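Local coordinates for cDNA FLJ56608, highly similar to Homo sapiens chloride channel, calcium activated, family member 1 (CLCA1), mRNA (Homo sapiens, PDB 6PYO), which may mediate calcium-activated chloride conductance and regulate mucus production and secretion by goblet cells, and is represented here by its VWA domain, at residues Asn23-Leu28 / Ala79-Gly84; Val49-Ala54 / Ile109-Asp114; Cys10-Lys15 / Arg92-Val97; Val57-Ile62 / Asp71-Arg76. All coordinates share one frame; numbering follows the deposited sequence.

Contact 1: residues Asn23-Leu28 / Ala79-Gly84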
loop_
_atom_site.group_PDB
_atom_site.type_symbol
_atom_site.label_atom_id
_atom_site.label_comp_id
_atom_site.label_asym_id
_atom_site.label_seq_id
_atom_site.Cartn_x
_atom_site.Cartn_y
_atom_site.Cartn_z
ATOM N N ASN A 23 -6.866 -17.352 4.289
ATOM C CA ASN A 23 -5.451 -17.061 4.461
ATOM C C ASN A 23 -5.094 -15.666 3.976
ATOM O O ASN A 23 -3.925 -15.399 3.681
ATOM C CB ASN A 23 -4.615 -18.099 3.717
ATOM C CG ASN A 23 -4.657 -19.456 4.377
ATOM O OD1 ASN A 23 -4.336 -19.591 5.556
ATOM N ND2 ASN A 23 -5.058 -20.472 3.621
ATOM N N ARG A 24 -6.084 -14.771 3.885
ATOM C CA ARG A 24 -5.846 -13.485 3.247
ATOM C C ARG A 24 -4.700 -12.753 3.912
ATOM O O ARG A 24 -3.845 -12.180 3.230
ATOM C CB ARG A 24 -7.101 -12.634 3.282
ATOM C CG ARG A 24 -8.236 -13.243 2.546
ATOM C CD ARG A 24 -9.485 -12.442 2.729
ATOM N NE ARG A 24 -10.600 -13.093 2.061
ATOM C CZ ARG A 24 -11.780 -12.529 1.846
ATOM N NH1 ARG A 24 -12.041 -11.280 2.238
ATOM N NH2 ARG A 24 -12.699 -13.216 1.210
ATOM N N LEU A 25 -4.680 -12.737 5.243
ATOM C CA LEU A 25 -3.644 -11.984 5.932
ATOM C C LEU A 25 -2.279 -12.638 5.751
ATOM O O LEU A 25 -1.274 -11.940 5.587
ATOM C CB LEU A 25 -4.001 -11.846 7.403
ATOM C CG LEU A 25 -3.148 -10.832 8.157
ATOM C CD1 LEU A 25 -3.385 -9.439 7.684
ATOM C CD2 LEU A 25 -3.438 -10.945 9.651
ATOM N N ASN A 26 -2.224 -13.975 5.747
ATOM C CA ASN A 26 -0.976 -14.669 5.440
ATOM C C ASN A 26 -0.497 -14.347 4.025
ATOM O O ASN A 26 0.693 -14.132 3.807
ATOM C CB ASN A 26 -1.150 -16.181 5.597
ATOM C CG ASN A 26 -0.984 -16.660 7.033
ATOM O OD1 ASN A 26 -0.242 -16.073 7.833
ATOM N ND2 ASN A 26 -1.691 -17.737 7.371
ATOM N N ARG A 27 -1.410 -14.300 3.053
ATOM C CA ARG A 27 -1.012 -13.943 1.701
ATOM C C ARG A 27 -0.535 -12.501 1.627
ATOM O O ARG A 27 0.439 -12.197 0.920
ATOM C CB ARG A 27 -2.165 -14.187 0.736
ATOM C CG ARG A 27 -2.270 -15.643 0.310
ATOM C CD ARG A 27 -3.514 -15.904 -0.557
ATOM N NE ARG A 27 -4.636 -16.365 0.259
ATOM C CZ ARG A 27 -5.862 -15.858 0.204
ATOM N NH1 ARG A 27 -6.141 -14.881 -0.646
ATOM N NH2 ARG A 27 -6.821 -16.336 0.996
ATOM N N LEU A 28 -1.190 -11.597 2.357
ATOM C CA LEU A 28 -0.695 -10.230 2.419
ATOM C C LEU A 28 0.722 -10.214 2.966
ATOM O O LEU A 28 1.605 -9.567 2.399
ATOM C CB LEU A 28 -1.613 -9.348 3.259
ATOM C CG LEU A 28 -1.160 -7.897 3.451
ATOM C CD1 LEU A 28 -2.369 -6.988 3.584
ATOM C CD2 LEU A 28 -0.268 -7.764 4.685
ATOM N N ALA A 79 0.290 -8.375 12.103
ATOM C CA ALA A 79 0.142 -9.700 12.696
ATOM C C ALA A 79 -1.319 -10.153 12.780
ATOM O O ALA A 79 -1.589 -11.363 12.808
ATOM C CB ALA A 79 0.765 -9.696 14.090
ATOM N N ALA A 80 -2.274 -9.227 12.788
ATOM C CA ALA A 80 -3.651 -9.629 13.051
ATOM C C ALA A 80 -4.631 -8.732 12.307
ATOM O O ALA A 80 -4.341 -7.578 11.982
ATOM C CB ALA A 80 -3.949 -9.604 14.555
ATOM N N ALA A 81 -5.820 -9.272 12.091
ATOM C CA ALA A 81 -6.866 -8.630 11.317
ATOM C C ALA A 81 -8.035 -8.315 12.232
ATOM O O ALA A 81 -8.499 -9.183 12.980
ATOM C CB ALA A 81 -7.311 -9.548 10.166
ATOM N N SER A 82 -8.476 -7.064 12.197
ATOM C CA SER A 82 -9.601 -6.626 13.005
ATOM C C SER A 82 -9.959 -5.209 12.589
ATOM O O SER A 82 -9.129 -4.473 12.048
ATOM C CB SER A 82 -9.261 -6.667 14.500
ATOM O OG SER A 82 -8.610 -5.479 14.883
ATOM N N GLY A 83 -11.202 -4.830 12.861
ATOM C CA GLY A 83 -11.649 -3.472 12.640
ATOM C C GLY A 83 -12.322 -3.337 11.294
ATOM O O GLY A 83 -12.500 -4.298 10.540
ATOM N N GLY A 84 -12.738 -2.113 11.013
ATOM C CA GLY A 84 -13.440 -1.836 9.785
ATOM C C GLY A 84 -12.470 -1.535 8.660
ATOM O O GLY A 84 -11.249 -1.648 8.786
#
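The backbones of Asn23-Leu28 and Ala79-Gly84 come nearest at Leu25 and Ala81, whose CA atoms are 7.1 Å apart. Residues 24-28 begin a helix that runs on to residue 39. The other segment is an irregular loop between helices 67-74 and 87-99. Asn23 is the N-cap residue, although its side chain makes no capping bond.

On the helix side, Leu25 makes every touch across the contact. Its CG is anti to the backbone N (chi1 -168°), and this sends the branch out to the loop. The methyl CD2 does the touching. It meets the Ala80 backbone, with Leu25 CD2 3.7 Å from Ala80 CA, and it also comes to 3.7 Å from Ala79 O. Leu25 CD2 lies 4.1 Å from Ala81 CB, the one contact between two side chains. Ala81 turns its CB toward the helix, while Ala79 and Ala80 turn theirs away.

Polar groups beside the contact tie each segment to other parts of the domain. Arg24 NH1 forms salt bridges with Asp114 and Glu116. The loop is tied back by Ser82 O, which accepts a hydrogen bond from Lys15 NZ. The loop leads on to Thr85, a residue of the calcium site, and the side chain of Ala81 is about 8 Å from that calcium ion.

The contact itself is small and lies at the surface. One methyl rests on peptide backbone and an alanine CB, so dispersion and shape hold the loop to the helix here, without a polar bond between the segments.

Contact 2: residues Val49-Ala54 / Ile109-Asp114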
loop_
_atom_site.group_PDB
_atom_site.type_symbol
_atom_site.label_atom_id
_atom_site.label_comp_id
_atom_site.label_asym_id
_atom_site.label_seq_id
_atom_site.Cartn_x
_atom_site.Cartn_y
_atom_site.Cartn_z
ATOM N N VAL A 49 2.012 1.809 5.629
ATOM C CA VAL A 49 0.762 2.169 6.284
ATOM C C VAL A 49 -0.097 0.919 6.371
ATOM O O VAL A 49 -0.258 0.222 5.374
ATOM C CB VAL A 49 0.032 3.278 5.505
ATOM C CG1 VAL A 49 -1.379 3.487 6.018
ATOM C CG2 VAL A 49 0.860 4.549 5.552
ATOM N N THR A 50 -0.611 0.608 7.571
ATOM C CA THR A 50 -1.716 -0.333 7.710
ATOM C C THR A 50 -3.030 0.425 7.860
ATOM O O THR A 50 -3.079 1.613 8.181
ATOM C CB THR A 50 -1.559 -1.260 8.914
ATOM O OG1 THR A 50 -1.233 -0.460 10.034
ATOM C CG2 THR A 50 -0.485 -2.292 8.668
ATOM N N PHE A 51 -4.122 -0.269 7.643
ATOM C CA PHE A 51 -5.367 0.452 7.819
ATOM C C PHE A 51 -6.451 -0.545 8.186
ATOM O O PHE A 51 -6.439 -1.690 7.711
ATOM C CB PHE A 51 -5.765 1.264 6.581
ATOM C CG PHE A 51 -6.141 0.420 5.406
ATOM C CD1 PHE A 51 -7.463 0.004 5.213
ATOM C CD2 PHE A 51 -5.177 0.047 4.482
ATOM C CE1 PHE A 51 -7.802 -0.779 4.124
ATOM C CE2 PHE A 51 -5.497 -0.738 3.395
ATOM C CZ PHE A 51 -6.808 -1.146 3.206
ATOM N N ASP A 52 -7.315 -0.092 9.084
ATOM C CA ASP A 52 -8.673 -0.698 9.265
ATOM C C ASP A 52 -9.652 0.400 8.863
ATOM O O ASP A 52 -9.640 0.837 7.715
ATOM C CB ASP A 52 -8.827 -1.253 10.672
ATOM C CG ASP A 52 -8.127 -0.413 11.743
ATOM O OD1 ASP A 52 -8.467 0.789 11.898
ATOM O OD2 ASP A 52 -7.230 -0.956 12.424
ATOM N N SER A 53 -10.518 0.848 9.783
ATOM C CA SER A 53 -11.330 2.049 9.579
ATOM C C SER A 53 -10.495 3.323 9.602
ATOM O O SER A 53 -10.951 4.353 9.104
ATOM C CB SER A 53 -12.448 2.139 10.658
ATOM O OG SER A 53 -11.926 2.145 11.984
ATOM N N ALA A 54 -9.276 3.267 10.126
ATOM C CA ALA A 54 -8.339 4.383 10.111
ATOM C C ALA A 54 -6.958 3.859 9.719
ATOM O O ALA A 54 -6.693 2.652 9.762
ATOM C CB ALA A 54 -8.297 5.075 11.495
ATOM N N ILE A 109 2.121 3.472 -4.745
ATOM C CA ILE A 109 1.443 2.787 -3.642
ATOM C C ILE A 109 1.290 1.312 -4.031
ATOM O O ILE A 109 0.931 0.993 -5.172
ATOM C CB ILE A 109 0.082 3.432 -3.353
ATOM C CG1 ILE A 109 0.234 4.686 -2.485
ATOM C CG2 ILE A 109 -0.814 2.424 -2.683
ATOM C CD1 ILE A 109 1.101 5.731 -3.056
ATOM N N VAL A 110 1.654 0.415 -3.126
ATOM C CA VAL A 110 1.349 -1.006 -3.265
ATOM C C VAL A 110 0.189 -1.258 -2.293
ATOM O O VAL A 110 0.387 -1.292 -1.069
ATOM C CB VAL A 110 2.560 -1.901 -2.976
ATOM C CG1 VAL A 110 2.180 -3.372 -3.105
ATOM C CG2 VAL A 110 3.722 -1.575 -3.980
ATOM N N LEU A 111 -1.009 -1.424 -2.836
ATOM C CA LEU A 111 -2.245 -1.605 -2.069
ATOM C C LEU A 111 -2.569 -3.088 -1.989
ATOM O O LEU A 111 -2.954 -3.707 -2.992
ATOM C CB LEU A 111 -3.392 -0.839 -2.720
ATOM C CG LEU A 111 -4.759 -0.903 -2.021
ATOM C CD1 LEU A 111 -4.606 -0.571 -0.534
ATOM C CD2 LEU A 111 -5.696 0.069 -2.714
ATOM N N LEU A 112 -2.394 -3.671 -0.804
ATOM C CA LEU A 112 -2.652 -5.090 -0.603
ATOM C C LEU A 112 -3.972 -5.173 0.184
ATOM O O LEU A 112 -4.054 -4.723 1.346
ATOM C CB LEU A 112 -1.490 -5.784 0.116
ATOM C CG LEU A 112 -0.091 -5.669 -0.547
ATOM C CD1 LEU A 112 0.992 -6.440 0.181
ATOM C CD2 LEU A 112 -0.109 -6.135 -1.976
ATOM N N THR A 113 -5.014 -5.688 -0.459
ATOM C CA THR A 113 -6.323 -5.672 0.207
ATOM C C THR A 113 -7.209 -6.746 -0.386
ATOM O O THR A 113 -7.011 -7.164 -1.535
ATOM C CB THR A 113 -7.017 -4.309 0.047
ATOM O OG1 THR A 113 -8.325 -4.310 0.637
ATOM C CG2 THR A 113 -7.183 -4.010 -1.457
ATOM N N ASP A 114 -8.242 -7.156 0.394
ATOM C CA ASP A 114 -9.295 -7.980 -0.202
ATOM C C ASP A 114 -10.273 -7.152 -1.032
ATOM O O ASP A 114 -11.098 -7.722 -1.758
ATOM C CB ASP A 114 -10.058 -8.823 0.853
ATOM C CG ASP A 114 -10.762 -8.012 1.931
ATOM O OD1 ASP A 114 -11.177 -6.857 1.736
ATOM O OD2 ASP A 114 -10.908 -8.586 3.015
#
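Phe51 and Leu111 meet on one face of the Rossmann-like sheet of the VWA domain. Their strands, 45-51 and 108-113, are not neighbours, since strand 8-14 runs between them. The nearest CA pair, Phe51 and Thr113, is therefore 9.8 Å apart, and the side chains have to bridge the gap.

The apolar part is carried by Phe51 CE2 and Leu111 CD1, 4.0 Å apart. The two side chains cross at about a right angle. The methyl approaches the ring obliquely. Phe51 CG stands between the backbone N and the carbonyl carbon (chi1 68°), which carries the ring over Val12 and Asp14 of the intervening strand. Leu147 and Leu150 of helix 145-152 also pack on Leu111.

The polar part lies at the C-terminal ends of the strands. Thr113 OG1 is at the edge of the Phe51 ring, near its plane, 4.3 Å from Phe51 CZ. This hydroxyl is hydrogen-bonded to Asp14 and to the backbone N of Gly115. The Thr113 side chain is about 6 Å from the bound calcium ion, so the ring packs beside the polar network around the metal site.

Beyond Phe51 the chain turns. Asp52 OD2 forms a salt bridge with Lys15, while its other oxygen closes an Asx turn: Ala54 N donates to Asp52 OD1 at 3.2 Å, nearly straight at 167°, on the anti side of the carboxylate and somewhat out of its plane.

Contact 3: residues Cys10-Lys15 / Arg92-Val97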
loop_
_atom_site.group_PDB
_atom_site.type_symbol
_atom_site.label_atom_id
_atom_site.label_comp_id
_atom_site.label_asym_id
_atom_site.label_seq_id
_atom_site.Cartn_x
_atom_site.Cartn_y
_atom_site.Cartn_z
ATOM N N CYS A 10 5.003 3.355 -1.043
ATOM C CA CYS A 10 4.335 3.194 0.228
ATOM C C CYS A 10 3.491 1.937 0.154
ATOM O O CYS A 10 2.617 1.827 -0.705
ATOM C CB CYS A 10 3.468 4.410 0.592
ATOM S SG CYS A 10 3.125 4.362 2.396
ATOM N N LEU A 11 3.807 0.973 1.000
ATOM C CA LEU A 11 2.920 -0.150 1.217
ATOM C C LEU A 11 1.699 0.338 1.979
ATOM O O LEU A 11 1.818 1.023 3.010
ATOM C CB LEU A 11 3.630 -1.243 2.015
ATOM C CG LEU A 11 4.424 -2.280 1.280
ATOM C CD1 LEU A 11 5.313 -1.513 0.278
ATOM C CD2 LEU A 11 5.242 -3.155 2.194
ATOM N N VAL A 12 0.526 -0.008 1.477
ATOM C CA VAL A 12 -0.740 0.290 2.129
ATOM C C VAL A 12 -1.445 -1.044 2.329
ATOM O O VAL A 12 -1.808 -1.728 1.358
ATOM C CB VAL A 12 -1.579 1.281 1.324
ATOM C CG1 VAL A 12 -2.867 1.576 2.058
ATOM C CG2 VAL A 12 -0.779 2.567 1.142
ATOM N N LEU A 13 -1.563 -1.447 3.592
ATOM C CA LEU A 13 -1.821 -2.837 3.934
ATOM C C LEU A 13 -3.144 -2.921 4.691
ATOM O O LEU A 13 -3.271 -2.354 5.779
ATOM C CB LEU A 13 -0.679 -3.395 4.775
ATOM C CG LEU A 13 0.701 -3.269 4.130
ATOM C CD1 LEU A 13 1.737 -3.778 5.083
ATOM C CD2 LEU A 13 0.747 -4.016 2.820
ATOM N N ASP A 14 -4.073 -3.693 4.153
ATOM C CA ASP A 14 -5.387 -3.908 4.753
ATOM C C ASP A 14 -5.266 -4.905 5.899
ATOM O O ASP A 14 -4.936 -6.079 5.674
ATOM C CB ASP A 14 -6.308 -4.408 3.649
ATOM C CG ASP A 14 -7.766 -4.480 4.067
ATOM O OD1 ASP A 14 -8.044 -4.574 5.284
ATOM O OD2 ASP A 14 -8.603 -4.470 3.138
ATOM N N LYS A 15 -5.483 -4.436 7.142
ATOM C CA LYS A 15 -5.530 -5.320 8.300
ATOM C C LYS A 15 -6.944 -5.406 8.893
ATOM O O LYS A 15 -7.095 -5.724 10.080
ATOM C CB LYS A 15 -4.519 -4.892 9.377
ATOM C CG LYS A 15 -4.722 -3.450 9.870
ATOM C CD LYS A 15 -4.485 -3.260 11.352
ATOM C CE LYS A 15 -5.310 -4.197 12.223
ATOM N NZ LYS A 15 -6.651 -3.637 12.558
ATOM N N ARG A 92 -4.891 8.156 1.755
ATOM C CA ARG A 92 -4.606 9.507 2.240
ATOM C C ARG A 92 -3.400 9.504 3.165
ATOM O O ARG A 92 -2.529 10.383 3.083
ATOM C CB ARG A 92 -5.836 10.087 2.966
ATOM C CG ARG A 92 -6.920 10.675 2.063
ATOM C CD ARG A 92 -8.295 10.738 2.758
ATOM N NE ARG A 92 -9.360 10.818 1.763
ATOM C CZ ARG A 92 -10.609 10.402 1.941
ATOM N NH1 ARG A 92 -10.985 9.873 3.095
ATOM N NH2 ARG A 92 -11.479 10.511 0.944
ATOM N N SER A 93 -3.343 8.531 4.083
ATOM C CA SER A 93 -2.184 8.452 4.968
ATOM C C SER A 93 -0.889 8.199 4.190
ATOM O O SER A 93 0.158 8.775 4.503
ATOM C CB SER A 93 -2.422 7.360 6.000
ATOM O OG SER A 93 -1.286 7.172 6.793
ATOM N N ALA A 94 -0.934 7.342 3.168
ATOM C CA ALA A 94 0.249 7.135 2.334
ATOM C C ALA A 94 0.714 8.447 1.704
ATOM O O ALA A 94 1.916 8.767 1.692
ATOM C CB ALA A 94 -0.061 6.078 1.281
ATOM N N PHE A 95 -0.231 9.220 1.172
ATOM C CA PHE A 95 0.119 10.497 0.551
ATOM C C PHE A 95 0.767 11.433 1.558
ATOM O O PHE A 95 1.752 12.115 1.243
ATOM C CB PHE A 95 -1.116 11.167 -0.075
ATOM C CG PHE A 95 -1.719 10.392 -1.219
ATOM C CD1 PHE A 95 -1.002 9.410 -1.859
ATOM C CD2 PHE A 95 -3.021 10.647 -1.642
ATOM C CE1 PHE A 95 -1.564 8.675 -2.919
ATOM C CE2 PHE A 95 -3.582 9.927 -2.675
ATOM C CZ PHE A 95 -2.844 8.937 -3.322
ATOM N N THR A 96 0.230 11.486 2.777
ATOM C CA THR A 96 0.871 12.279 3.828
ATOM C C THR A 96 2.273 11.764 4.138
ATOM O O THR A 96 3.204 12.551 4.373
ATOM C CB THR A 96 0.009 12.240 5.096
ATOM O OG1 THR A 96 -1.339 12.550 4.745
ATOM C CG2 THR A 96 0.500 13.241 6.122
ATOM N N VAL A 97 2.443 10.434 4.153
ATOM C CA VAL A 97 3.749 9.882 4.475
ATOM C C VAL A 97 4.745 10.317 3.411
ATOM O O VAL A 97 5.859 10.753 3.719
ATOM C CB VAL A 97 3.666 8.347 4.605
ATOM C CG1 VAL A 97 5.060 7.714 4.452
ATOM C CG2 VAL A 97 2.976 7.955 5.938
#
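Cys10 and Val12 of strand 8-14, an interior strand of the VWA sheet, pack against Ala94 and Val97 of helix 87-99, one of the helices that cover this sheet. The strand and helix segments run nearly antiparallel, with 157° between their directions, and their axes approach to 9.0 Å. The nearest CA atoms are those of Cys10 and Ala94, 6.1 Å apart.

Ala94 is at the middle of the contact. Its CB points at the strand and is met by two side chains. Val12 CG2 is 3.6 Å from Ala94 CB. Cys10 SG is 3.8 Å from the same methyl. Val12 places CG2 beside its backbone N and CG1 anti to it (chi1 -179°), and of these branches it is CG2 that meets the alanine. Farther along the helix, Val97 CG1 reaches Cys10 SG at 4.4 Å, a looser touch.

Strand 108-113 adds to this packing. Val12 also packs on Ile109 and Leu111 of that strand, and Ala94 on Ile109. The outer side of the helix is polar. Thr96 OG1 bonds back to Arg92 O at 3.0 Å, tilted 35° from the carbonyl plane, and that oxygen also accepts from Thr96 N. Arg92 forms a salt bridge with Glu126.

All four touching residues are buried. What joins strand and helix here is apolar packing of methyl groups and a sulfur. With only a methyl at Ala94, the helix backbone can lie close to the strand, as the short CA distance at Cys10 reflects.

Contact 4: residues Val57-Ile62 / Asp71-Arg76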
loop_
_atom_site.group_PDB
_atom_site.type_symbol
_atom_site.label_atom_id
_atom_site.label_comp_id
_atom_site.label_asym_id
_atom_site.label_seq_id
_atom_site.Cartn_x
_atom_site.Cartn_y
_atom_site.Cartn_z
ATOM N N VAL A 57 0.437 4.575 10.532
ATOM C CA VAL A 57 1.766 4.627 9.916
ATOM C C VAL A 57 2.668 3.630 10.630
ATOM O O VAL A 57 3.023 3.839 11.787
ATOM C CB VAL A 57 2.362 6.034 9.962
ATOM C CG1 VAL A 57 3.731 6.065 9.233
ATOM C CG2 VAL A 57 1.389 7.034 9.298
ATOM N N GLN A 58 3.010 2.515 9.964
ATOM C CA GLN A 58 4.005 1.629 10.539
ATOM C C GLN A 58 5.416 2.159 10.296
ATOM O O GLN A 58 6.317 1.920 11.099
ATOM C CB GLN A 58 3.889 0.216 9.968
ATOM C CG GLN A 58 2.596 -0.429 10.172
ATOM C CD GLN A 58 2.231 -0.504 11.677
ATOM O OE1 GLN A 58 3.082 -0.767 12.507
ATOM N NE2 GLN A 58 0.985 -0.252 12.002
ATOM N N SER A 59 5.640 2.865 9.193
ATOM C CA SER A 59 6.967 3.425 8.934
ATOM C C SER A 59 6.857 4.614 7.992
ATOM O O SER A 59 6.212 4.527 6.934
ATOM C CB SER A 59 7.923 2.391 8.347
ATOM O OG SER A 59 9.180 2.983 8.046
ATOM N N GLU A 60 7.443 5.730 8.417
ATOM C CA GLU A 60 7.732 6.830 7.527
ATOM C C GLU A 60 8.648 6.336 6.406
ATOM O O GLU A 60 9.185 5.221 6.434
ATOM C CB GLU A 60 8.402 7.967 8.297
ATOM C CG GLU A 60 7.618 8.433 9.519
ATOM C CD GLU A 60 6.513 9.419 9.175
ATOM O OE1 GLU A 60 6.081 10.162 10.089
ATOM O OE2 GLU A 60 6.066 9.441 7.999
ATOM N N LEU A 61 8.840 7.185 5.422
ATOM C CA LEU A 61 9.755 6.828 4.347
ATOM C C LEU A 61 11.123 6.534 4.937
ATOM O O LEU A 61 11.702 7.365 5.635
ATOM C CB LEU A 61 9.847 7.953 3.336
ATOM C CG LEU A 61 8.639 8.182 2.432
ATOM C CD1 LEU A 61 9.053 9.263 1.428
ATOM C CD2 LEU A 61 8.198 6.891 1.747
ATOM N N ILE A 62 11.625 5.325 4.705
ATOM C CA ILE A 62 13.027 5.045 4.947
ATOM C C ILE A 62 13.644 4.465 3.674
ATOM O O ILE A 62 12.959 3.887 2.823
ATOM C CB ILE A 62 13.236 4.112 6.156
ATOM C CG1 ILE A 62 12.715 2.711 5.872
ATOM C CG2 ILE A 62 12.531 4.635 7.396
ATOM C CD1 ILE A 62 13.673 1.630 6.432
ATOM N N ASP A 71 14.535 -5.770 6.715
ATOM C CA ASP A 71 14.062 -6.532 7.871
ATOM C C ASP A 71 13.214 -5.682 8.800
ATOM O O ASP A 71 12.199 -6.140 9.331
ATOM C CB ASP A 71 15.247 -7.080 8.677
ATOM C CG ASP A 71 15.703 -8.433 8.209
ATOM O OD1 ASP A 71 14.843 -9.219 7.766
ATOM O OD2 ASP A 71 16.922 -8.709 8.280
ATOM N N THR A 72 13.659 -4.468 9.072
ATOM C CA THR A 72 12.897 -3.620 9.974
ATOM C C THR A 72 11.527 -3.279 9.391
ATOM O O THR A 72 10.543 -3.167 10.137
ATOM C CB THR A 72 13.675 -2.341 10.303
ATOM O OG1 THR A 72 12.863 -1.510 11.135
ATOM C CG2 THR A 72 13.992 -1.569 9.044
ATOM N N LEU A 73 11.427 -3.132 8.068
ATOM C CA LEU A 73 10.102 -2.924 7.481
ATOM C C LEU A 73 9.277 -4.197 7.536
ATOM O O LEU A 73 8.076 -4.155 7.835
ATOM C CB LEU A 73 10.219 -2.448 6.033
ATOM C CG LEU A 73 10.633 -0.991 5.903
ATOM C CD1 LEU A 73 11.221 -0.632 4.575
ATOM C CD2 LEU A 73 9.421 -0.135 6.185
ATOM N N ALA A 74 9.910 -5.351 7.260
ATOM C CA ALA A 74 9.153 -6.596 7.218
ATOM C C ALA A 74 8.597 -6.964 8.590
ATOM O O ALA A 74 7.506 -7.538 8.682
ATOM C CB ALA A 74 10.013 -7.728 6.662
ATOM N N LYS A 75 9.328 -6.662 9.662
ATOM C CA LYS A 75 8.837 -6.956 11.009
ATOM C C LYS A 75 7.578 -6.170 11.358
ATOM O O LYS A 75 6.901 -6.526 12.326
ATOM C CB LYS A 75 9.964 -6.697 12.030
ATOM C CG LYS A 75 11.027 -7.820 12.033
ATOM C CD LYS A 75 12.308 -7.458 12.789
ATOM C CE LYS A 75 13.290 -8.639 12.813
ATOM N NZ LYS A 75 14.692 -8.252 13.182
ATOM N N ARG A 76 7.221 -5.147 10.581
ATOM C CA ARG A 76 6.034 -4.353 10.861
ATOM C C ARG A 76 4.828 -4.755 10.031
ATOM O O ARG A 76 3.822 -4.034 10.045
ATOM C CB ARG A 76 6.318 -2.865 10.657
ATOM C CG ARG A 76 7.512 -2.443 11.429
ATOM C CD ARG A 76 7.785 -0.955 11.429
ATOM N NE ARG A 76 8.989 -0.736 12.235
ATOM C CZ ARG A 76 9.638 0.415 12.361
ATOM N NH1 ARG A 76 9.209 1.498 11.743
ATOM N NH2 ARG A 76 10.725 0.475 13.110
#
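Ile62 and Leu73 reach toward each other tip to tip, with Ile62 CD1 3.8 Å from Leu73 CD1. Thr72 CG2 adds a side contact on the same Ile62 methyl at 4.1 Å. The other branch of Leu73 serves Ser59: CD2 lies 3.6 Å from Ser59 OG and equally near its CB. Leu73 thus spans two strand residues, one methyl to each.

Arg76 lies across the chain at Gln58. Its side chain is extended from CG to NE (chi2 -173°, chi3 180°), which brings the guanidinium past the Gln58 carbonyl. Arg76 NH1 donates to Gln58 O at 3.0 Å, bent to 144°, with the oxygen at the edge of the guanidinium but tilted out of its plane. The same NH1 is 3.7 Å from Ser59 CB. At the base of the pair, Gln58 CB and Arg76 CB are 4.0 Å apart. The amide of Gln58 turns to another partner, as NE2 bonds to Thr50 OG1.

Ser59 OG donates to Glu60 O at 2.8 Å, in the carbonyl plane and on a lone pair. With an alanine here, the Glu60 carbonyl would probably be left without this donor, and Leu73 CD2 would lose its contact with OG.

Leu73 also packs on Val46 and Met48 of the adjacent strand and on Leu36 of helix 24-39. Gln58 and Ser59 both face Met48, forming a classic beta bulge at the corner of strand 55-63. The contact is a helix and the loop residues just after it, folded back on the bulged, antiparallel edge strand of the VWA sheet.

All four contacts belong to one VWA domain. Contacts 2 and 3 are its buried middle, with centres about 6 Å apart, and share the sheet through the adjacent strands 45-51, 8-14 and 108-113. Contact 1 lies at the surface, its centre about 10 Å from that of contact 2, and Arg24 bridges them by a salt bridge to Asp114. Contact 4, centre to centre about 17 Å from contact 1, sits at the sheet edge, where Gln58 bonds to Thr50 of contact 2. Along the chain, contact 4 falls within the span of each of the other three. Segments 10-15 and 79-84 lead into calcium residues Ser16 and Thr85, and Asp114 bonds Ser18, which places the calcium site at the end of the packed core.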